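Local coordinates for protein Serpin48 (Tenebrio molitor, PDB 3OZQ) that inhibits SPE with high specificity in insect innate immunity, probably as a serine-protease inhibitor of the serpin family, at residues Q207-Y211 against L222-F226; A219-E223 against K348-V352. All blocks are in the same frame, centred on the assembly; numbering follows the deposited sequence.

Contact 1 (Q207-Y211 against L222-F226)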
ATOM      1  N   GLN A 207     -26.099 -12.208   1.234  1.00 55.03           N
ATOM      2  CA  GLN A 207     -25.836 -10.909   0.629  1.00 45.32           C
ATOM      3  C   GLN A 207     -25.437 -11.101  -0.824  1.00 49.90           C
ATOM      4  O   GLN A 207     -24.878 -12.137  -1.186  1.00 50.01           O
ATOM      5  CB  GLN A 207     -24.709 -10.183   1.368  1.00 52.97           C
ATOM      6  CG  GLN A 207     -24.947  -9.973   2.855  1.00 51.44           C
ATOM      7  CD  GLN A 207     -25.997  -8.916   3.137  1.00 55.46           C
ATOM      8  OE1 GLN A 207     -26.556  -8.861   4.232  1.00 61.05           O
ATOM      9  NE2 GLN A 207     -26.265  -8.067   2.152  1.00 54.66           N
ATOM     10  N   TYR A 208     -25.721 -10.105  -1.658  1.00 50.51           N
ATOM     11  CA  TYR A 208     -25.273 -10.130  -3.045  1.00 49.58           C
ATOM     12  C   TYR A 208     -23.986  -9.323  -3.196  1.00 46.87           C
ATOM     13  O   TYR A 208     -23.991  -8.093  -3.108  1.00 47.60           O
ATOM     14  CB  TYR A 208     -26.353  -9.612  -3.999  1.00 50.75           C
ATOM     15  CG  TYR A 208     -27.357 -10.673  -4.409  1.00 52.86           C
ATOM     16  CD1 TYR A 208     -27.089 -11.543  -5.458  1.00 52.44           C
ATOM     17  CD2 TYR A 208     -28.562 -10.812  -3.736  1.00 57.09           C
ATOM     18  CE1 TYR A 208     -28.002 -12.524  -5.838  1.00 55.68           C
ATOM     19  CE2 TYR A 208     -29.485 -11.793  -4.100  1.00 57.42           C
ATOM     20  CZ  TYR A 208     -29.199 -12.645  -5.154  1.00 58.32           C
ATOM     21  OH  TYR A 208     -30.109 -13.616  -5.529  1.00 60.94           O
ATOM     22  N   PHE A 209     -22.888 -10.032  -3.423  1.00 44.79           N
ATOM     23  CA  PHE A 209     -21.576  -9.407  -3.561  1.00 43.50           C
ATOM     24  C   PHE A 209     -20.948  -9.869  -4.854  1.00 44.68           C
ATOM     25  O   PHE A 209     -21.215 -10.975  -5.315  1.00 47.24           O
ATOM     26  CB  PHE A 209     -20.663  -9.814  -2.396  1.00 39.45           C
ATOM     27  CG  PHE A 209     -21.058  -9.223  -1.076  1.00 40.98           C
ATOM     28  CD1 PHE A 209     -20.988  -9.978   0.087  1.00 44.38           C
ATOM     29  CD2 PHE A 209     -21.480  -7.903  -0.989  1.00 44.38           C
ATOM     30  CE1 PHE A 209     -21.345  -9.432   1.314  1.00 43.50           C
ATOM     31  CE2 PHE A 209     -21.835  -7.350   0.229  1.00 38.29           C
ATOM     32  CZ  PHE A 209     -21.768  -8.112   1.382  1.00 43.31           C
ATOM     33  N   ASN A 210     -20.097  -9.024  -5.431  1.00 48.52           N
ATOM     34  CA  ASN A 210     -19.327  -9.423  -6.589  1.00 45.85           C
ATOM     35  C   ASN A 210     -18.495 -10.656  -6.288  1.00 45.72           C
ATOM     36  O   ASN A 210     -17.777 -10.720  -5.290  1.00 43.39           O
ATOM     37  CB  ASN A 210     -18.462  -8.263  -7.084  1.00 50.59           C
ATOM     38  CG  ASN A 210     -19.267  -7.255  -7.872  1.00 54.67           C
ATOM     39  OD1 ASN A 210     -19.990  -7.619  -8.797  1.00 57.21           O
ATOM     40  ND2 ASN A 210     -19.172  -5.990  -7.496  1.00 54.53           N
ATOM     41  N   TYR A 211     -18.603 -11.635  -7.169  1.00 45.79           N
ATOM     42  CA  TYR A 211     -18.084 -12.963  -6.915  1.00 41.92           C
ATOM     43  C   TYR A 211     -17.556 -13.528  -8.217  1.00 46.34           C
ATOM     44  O   TYR A 211     -18.088 -13.233  -9.288  1.00 50.40           O
ATOM     45  CB  TYR A 211     -19.218 -13.839  -6.368  1.00 50.61           C
ATOM     46  CG  TYR A 211     -18.868 -15.294  -6.170  1.00 49.40           C
ATOM     47  CD1 TYR A 211     -18.482 -15.770  -4.924  1.00 48.96           C
ATOM     48  CD2 TYR A 211     -18.936 -16.197  -7.226  1.00 48.51           C
ATOM     49  CE1 TYR A 211     -18.169 -17.109  -4.732  1.00 50.71           C
ATOM     50  CE2 TYR A 211     -18.621 -17.537  -7.045  1.00 51.85           C
ATOM     51  CZ  TYR A 211     -18.242 -17.986  -5.796  1.00 50.21           C
ATOM     52  OH  TYR A 211     -17.928 -19.314  -5.604  1.00 55.18           O
ATOM     53  N   LEU A 222     -13.817 -12.630  -4.046  1.00 37.95           N
ATOM     54  CA  LEU A 222     -14.981 -11.956  -3.510  1.00 38.40           C
ATOM     55  C   LEU A 222     -14.637 -10.506  -3.276  1.00 39.22           C
ATOM     56  O   LEU A 222     -13.632 -10.204  -2.651  1.00 36.90           O
ATOM     57  CB  LEU A 222     -15.381 -12.573  -2.178  1.00 39.79           C
ATOM     58  CG  LEU A 222     -16.454 -11.792  -1.422  1.00 39.90           C
ATOM     59  CD1 LEU A 222     -17.784 -11.929  -2.114  1.00 44.13           C
ATOM     60  CD2 LEU A 222     -16.559 -12.281   0.014  1.00 47.50           C
ATOM     61  N   GLU A 223     -15.481  -9.604  -3.748  1.00 32.17           N
ATOM     62  CA  GLU A 223     -15.223  -8.194  -3.519  1.00 37.67           C
ATOM     63  C   GLU A 223     -16.238  -7.612  -2.538  1.00 39.73           C
ATOM     64  O   GLU A 223     -17.438  -7.554  -2.807  1.00 42.98           O
ATOM     65  CB  GLU A 223     -15.174  -7.457  -4.868  1.00 38.86           C
ATOM     66  CG  GLU A 223     -15.401  -5.987  -4.810  1.00 39.50           C
ATOM     67  CD  GLU A 223     -15.417  -5.350  -6.199  1.00 49.85           C
ATOM     68  OE1 GLU A 223     -14.890  -5.959  -7.160  1.00 49.28           O
ATOM     69  OE2 GLU A 223     -15.951  -4.229  -6.321  1.00 56.89           O
ATOM     70  N   LEU A 224     -15.743  -7.238  -1.367  1.00 40.20           N
ATOM     71  CA  LEU A 224     -16.562  -6.679  -0.301  1.00 38.12           C
ATOM     72  C   LEU A 224     -16.548  -5.167  -0.419  1.00 39.39           C
ATOM     73  O   LEU A 224     -15.480  -4.549  -0.380  1.00 36.76           O
ATOM     74  CB  LEU A 224     -16.023  -7.099   1.068  1.00 39.83           C
ATOM     75  CG  LEU A 224     -16.143  -8.570   1.485  1.00 38.93           C
ATOM     76  CD1 LEU A 224     -15.348  -8.819   2.755  1.00 41.10           C
ATOM     77  CD2 LEU A 224     -17.594  -8.965   1.683  1.00 41.75           C
ATOM     78  N   PRO A 225     -17.738  -4.572  -0.570  1.00 42.25           N
ATOM     79  CA  PRO A 225     -17.905  -3.154  -0.886  1.00 42.08           C
ATOM     80  C   PRO A 225     -17.817  -2.274   0.344  1.00 44.42           C
ATOM     81  O   PRO A 225     -18.367  -2.601   1.403  1.00 41.25           O
ATOM     82  CB  PRO A 225     -19.321  -3.087  -1.493  1.00 43.29           C
ATOM     83  CG  PRO A 225     -19.777  -4.551  -1.644  1.00 45.11           C
ATOM     84  CD  PRO A 225     -19.024  -5.287  -0.586  1.00 38.32           C
ATOM     85  N   PHE A 226     -17.081  -1.178   0.193  1.00 39.14           N
ATOM     86  CA  PHE A 226     -17.002  -0.132   1.193  1.00 41.72           C
ATOM     87  C   PHE A 226     -17.954   0.971   0.771  1.00 46.24           C
ATOM     88  O   PHE A 226     -18.239   1.124  -0.412  1.00 42.70           O
ATOM     89  CB  PHE A 226     -15.584   0.458   1.231  1.00 43.70           C
ATOM     90  CG  PHE A 226     -14.569  -0.416   1.923  1.00 40.78           C
ATOM     91  CD1 PHE A 226     -14.789  -0.878   3.216  1.00 39.03           C
ATOM     92  CD2 PHE A 226     -13.395  -0.770   1.278  1.00 38.98           C
ATOM     93  CE1 PHE A 226     -13.847  -1.672   3.857  1.00 41.96           C
ATOM     94  CE2 PHE A 226     -12.447  -1.571   1.908  1.00 40.53           C
ATOM     95  CZ  PHE A 226     -12.675  -2.024   3.197  1.00 38.77           C
TER
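The antiparallel beta hairpin formed by strands 207-214 and 219-225 is joined here through Phe-209 and Asn-210 on one strand and residues 222-225 on the other. The backbone evidence is the bond from Glu-223 N to Asn-210 O, 3.0 Å long and nearly straight at 172°. Next to it Tyr-211 and Leu-222 form a non-hydrogen-bonded pair. Leu-222 CD1 sits 3.4 Å from Asn-210 O and also meets Phe-209 CB at 3.6 Å, a position reached with its CG anti to the backbone N (chi1 171°).

The ring of Phe-209 lies between two aliphatic groups. Leu-224 CD2 stands over one face, 4.1 Å from the centroid and displaced toward the rim, a CH-pi contact; Gln-207 CB, from the ring's own strand, covers the opposite face. Pro-225 crosses the ring at about a right angle, its CD 3.6 Å from Phe-209 CE2. Asn-210 and Glu-223 run side by side, but ND2 and OE2 are 3.9 Å apart, beyond hydrogen-bonding distance.

Leu-222 and Leu-224 bond through their backbones to Ile-234 and Leu-232, extending the hairpin into the antiparallel meander of sheet B in the serpin fold.

Contact 2 (A219-E223 against K348-V352)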
ATOM      1  N   ALA A 219      -9.230 -20.792  -7.700  1.00 47.07           N
ATOM      2  CA  ALA A 219      -9.508 -19.966  -6.543  1.00 47.35           C
ATOM      3  C   ALA A 219     -10.844 -19.270  -6.734  1.00 46.47           C
ATOM      4  O   ALA A 219     -11.419 -19.289  -7.817  1.00 42.73           O
ATOM      5  CB  ALA A 219      -8.395 -18.943  -6.349  1.00 48.41           C
ATOM      6  N   LYS A 220     -11.337 -18.670  -5.664  1.00 48.73           N
ATOM      7  CA  LYS A 220     -12.539 -17.859  -5.721  1.00 44.93           C
ATOM      8  C   LYS A 220     -12.141 -16.451  -5.316  1.00 40.37           C
ATOM      9  O   LYS A 220     -11.218 -16.276  -4.527  1.00 41.17           O
ATOM     10  CB  LYS A 220     -13.580 -18.376  -4.733  1.00 40.95           C
ATOM     11  CG  LYS A 220     -14.204 -19.721  -5.066  1.00 47.60           C
ATOM     12  CD  LYS A 220     -15.318 -20.015  -4.064  1.00 45.20           C
ATOM     13  CE  LYS A 220     -15.950 -21.399  -4.263  1.00 53.66           C
ATOM     14  NZ  LYS A 220     -16.559 -21.911  -2.990  1.00 48.93           N
ATOM     15  N   LEU A 221     -12.854 -15.461  -5.844  1.00 38.07           N
ATOM     16  CA  LEU A 221     -12.599 -14.065  -5.530  1.00 40.51           C
ATOM     17  C   LEU A 221     -13.893 -13.427  -5.098  1.00 40.67           C
ATOM     18  O   LEU A 221     -14.939 -13.654  -5.703  1.00 40.51           O
ATOM     19  CB  LEU A 221     -12.069 -13.301  -6.748  1.00 41.47           C
ATOM     20  CG  LEU A 221     -10.781 -13.791  -7.399  1.00 44.83           C
ATOM     21  CD1 LEU A 221     -11.096 -14.791  -8.488  1.00 49.99           C
ATOM     22  CD2 LEU A 221     -10.021 -12.605  -7.963  1.00 50.51           C
ATOM     23  N   LEU A 222     -13.817 -12.630  -4.046  1.00 37.95           N
ATOM     24  CA  LEU A 222     -14.981 -11.956  -3.510  1.00 38.40           C
ATOM     25  C   LEU A 222     -14.637 -10.506  -3.276  1.00 39.22           C
ATOM     26  O   LEU A 222     -13.632 -10.204  -2.651  1.00 36.90           O
ATOM     27  CB  LEU A 222     -15.381 -12.573  -2.178  1.00 39.79           C
ATOM     28  CG  LEU A 222     -16.454 -11.792  -1.422  1.00 39.90           C
ATOM     29  CD1 LEU A 222     -17.784 -11.929  -2.114  1.00 44.13           C
ATOM     30  CD2 LEU A 222     -16.559 -12.281   0.014  1.00 47.50           C
ATOM     31  N   GLU A 223     -15.481  -9.604  -3.748  1.00 32.17           N
ATOM     32  CA  GLU A 223     -15.223  -8.194  -3.519  1.00 37.67           C
ATOM     33  C   GLU A 223     -16.238  -7.612  -2.538  1.00 39.73           C
ATOM     34  O   GLU A 223     -17.438  -7.554  -2.807  1.00 42.98           O
ATOM     35  CB  GLU A 223     -15.174  -7.457  -4.868  1.00 38.86           C
ATOM     36  CG  GLU A 223     -15.401  -5.987  -4.810  1.00 39.50           C
ATOM     37  CD  GLU A 223     -15.417  -5.350  -6.199  1.00 49.85           C
ATOM     38  OE1 GLU A 223     -14.890  -5.959  -7.160  1.00 49.28           O
ATOM     39  OE2 GLU A 223     -15.951  -4.229  -6.321  1.00 56.89           O
ATOM     40  N   LYS A 348     -23.896 -19.255  -2.551  1.00 49.53           N
ATOM     41  CA  LYS A 348     -22.475 -19.525  -2.715  1.00 49.41           C
ATOM     42  C   LYS A 348     -21.795 -19.388  -1.350  1.00 48.23           C
ATOM     43  O   LYS A 348     -22.195 -18.559  -0.526  1.00 44.32           O
ATOM     44  CB  LYS A 348     -21.844 -18.538  -3.701  1.00 53.48           C
ATOM     45  CG  LYS A 348     -22.213 -18.747  -5.167  1.00 57.76           C
ATOM     46  CD  LYS A 348     -21.705 -20.083  -5.684  1.00 60.22           C
ATOM     47  CE  LYS A 348     -21.574 -20.079  -7.205  1.00 61.25           C
ATOM     48  NZ  LYS A 348     -22.821 -19.632  -7.881  1.00 63.81           N
ATOM     49  N   GLN A 349     -20.774 -20.205  -1.116  1.00 46.94           N
ATOM     50  CA  GLN A 349     -20.009 -20.149   0.126  1.00 45.50           C
ATOM     51  C   GLN A 349     -18.641 -19.471  -0.065  1.00 46.33           C
ATOM     52  O   GLN A 349     -17.849 -19.858  -0.929  1.00 41.17           O
ATOM     53  CB  GLN A 349     -19.799 -21.558   0.679  1.00 49.24           C
ATOM     54  CG  GLN A 349     -21.096 -22.348   0.900  1.00 49.57           C
ATOM     55  CD  GLN A 349     -21.373 -22.567   2.368  1.00 55.32           C
ATOM     56  OE1 GLN A 349     -20.785 -23.454   2.996  1.00 57.02           O
ATOM     57  NE2 GLN A 349     -22.255 -21.748   2.934  1.00 59.29           N
ATOM     58  N   PHE A 350     -18.366 -18.459   0.745  1.00 41.42           N
ATOM     59  CA  PHE A 350     -17.039 -17.841   0.743  1.00 35.66           C
ATOM     60  C   PHE A 350     -16.517 -17.825   2.169  1.00 39.76           C
ATOM     61  O   PHE A 350     -16.670 -16.845   2.900  1.00 37.97           O
ATOM     62  CB  PHE A 350     -17.078 -16.439   0.151  1.00 37.03           C
ATOM     63  CG  PHE A 350     -15.715 -15.899  -0.231  1.00 37.93           C
ATOM     64  CD1 PHE A 350     -15.143 -16.203  -1.466  1.00 43.74           C
ATOM     65  CD2 PHE A 350     -15.014 -15.088   0.635  1.00 34.56           C
ATOM     66  CE1 PHE A 350     -13.873 -15.701  -1.821  1.00 39.29           C
ATOM     67  CE2 PHE A 350     -13.742 -14.569   0.287  1.00 39.34           C
ATOM     68  CZ  PHE A 350     -13.177 -14.886  -0.938  1.00 35.43           C
ATOM     69  N   ILE A 351     -15.921 -18.945   2.558  1.00 38.79           N
ATOM     70  CA  ILE A 351     -15.437 -19.139   3.915  1.00 38.04           C
ATOM     71  C   ILE A 351     -13.934 -18.977   3.924  1.00 37.98           C
ATOM     72  O   ILE A 351     -13.191 -19.827   3.418  1.00 38.22           O
ATOM     73  CB  ILE A 351     -15.865 -20.535   4.470  1.00 39.21           C
ATOM     74  CG1 ILE A 351     -17.392 -20.652   4.437  1.00 43.74           C
ATOM     75  CG2 ILE A 351     -15.307 -20.777   5.883  1.00 36.33           C
ATOM     76  CD1 ILE A 351     -17.901 -22.090   4.448  1.00 49.29           C
ATOM     77  N   VAL A 352     -13.491 -17.853   4.480  1.00 35.94           N
ATOM     78  CA  VAL A 352     -12.080 -17.509   4.499  1.00 36.52           C
ATOM     79  C   VAL A 352     -11.432 -18.106   5.744  1.00 40.30           C
ATOM     80  O   VAL A 352     -11.355 -17.464   6.790  1.00 39.43           O
ATOM     81  CB  VAL A 352     -11.886 -15.978   4.449  1.00 35.16           C
ATOM     82  CG1 VAL A 352     -10.415 -15.637   4.256  1.00 31.98           C
ATOM     83  CG2 VAL A 352     -12.745 -15.355   3.331  1.00 33.23           C
TER
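The strand axes of 219-223 and 348-351 cross at nearly a right angle (88°) and come no closer than 8.8 Å; no backbone-to-backbone hydrogen bond joins the segments, and each contact involves a side chain on at least one strand.

Phe-350 contributes more of the buried surface than any other residue here. Its CG is anti to the backbone N (chi1 -164°), which sends the ring toward the other strand. Leu-222 CB lies almost exactly above the ring centre, 3.4 Å from the centroid and 10° off the normal, a close CH-pi contact. From the same residue, CD2 stands over the same face, above Phe-350 CD2 and 3.3 Å from it, a tight approach for two carbons. The backbone of Lys-220 meets the ring at its edge instead: Lys-220 O lies 3.8 Å from Phe-350 CE1, near the ring plane. An alanine in place of Phe-350 would remove the ring and is likely to leave Leu-222 without its aromatic surface, opening a gap between the crossed strands.

Lys-220 supplies the polar link. The extended chain carries NZ past the ring to Gln-349 O, to which it donates at 3.2 Å, in the carbonyl plane.

Around them, Phe-350 also touches Ile-234 and Leu-236 of strand 231-237 and Val-264 of strand 260-278. This near-orthogonal crossing, with an aromatic side chain from one strand set on the apolar side of another, is part of the packing of sheet C against sheet B in the serpin fold.

Contacts 1 and 2 have their centres about 9 Å apart and share strand 219-225: the hairpin of contact 1 lays that strand beside 207-214, and contact 2 crosses it with 348-351. Leu-222 belongs to both contacts, one methyl branch serving each. Tyr-211 OH packs against the Lys-220 and Lys-348 side chains, 3.1 Å from Lys-220 CD and 3.9 Å from Lys-348 CD. Strand 260-278 pairs antiparallel with 207-214 and parallel with 348-351, and thus borders both contacts. In serpins the strand corresponding to 348-351 follows the reactive-centre loop, and the unmodelled residues 337-345 lie just before it, so contact 2 probably lies near the C-terminal end of that loop.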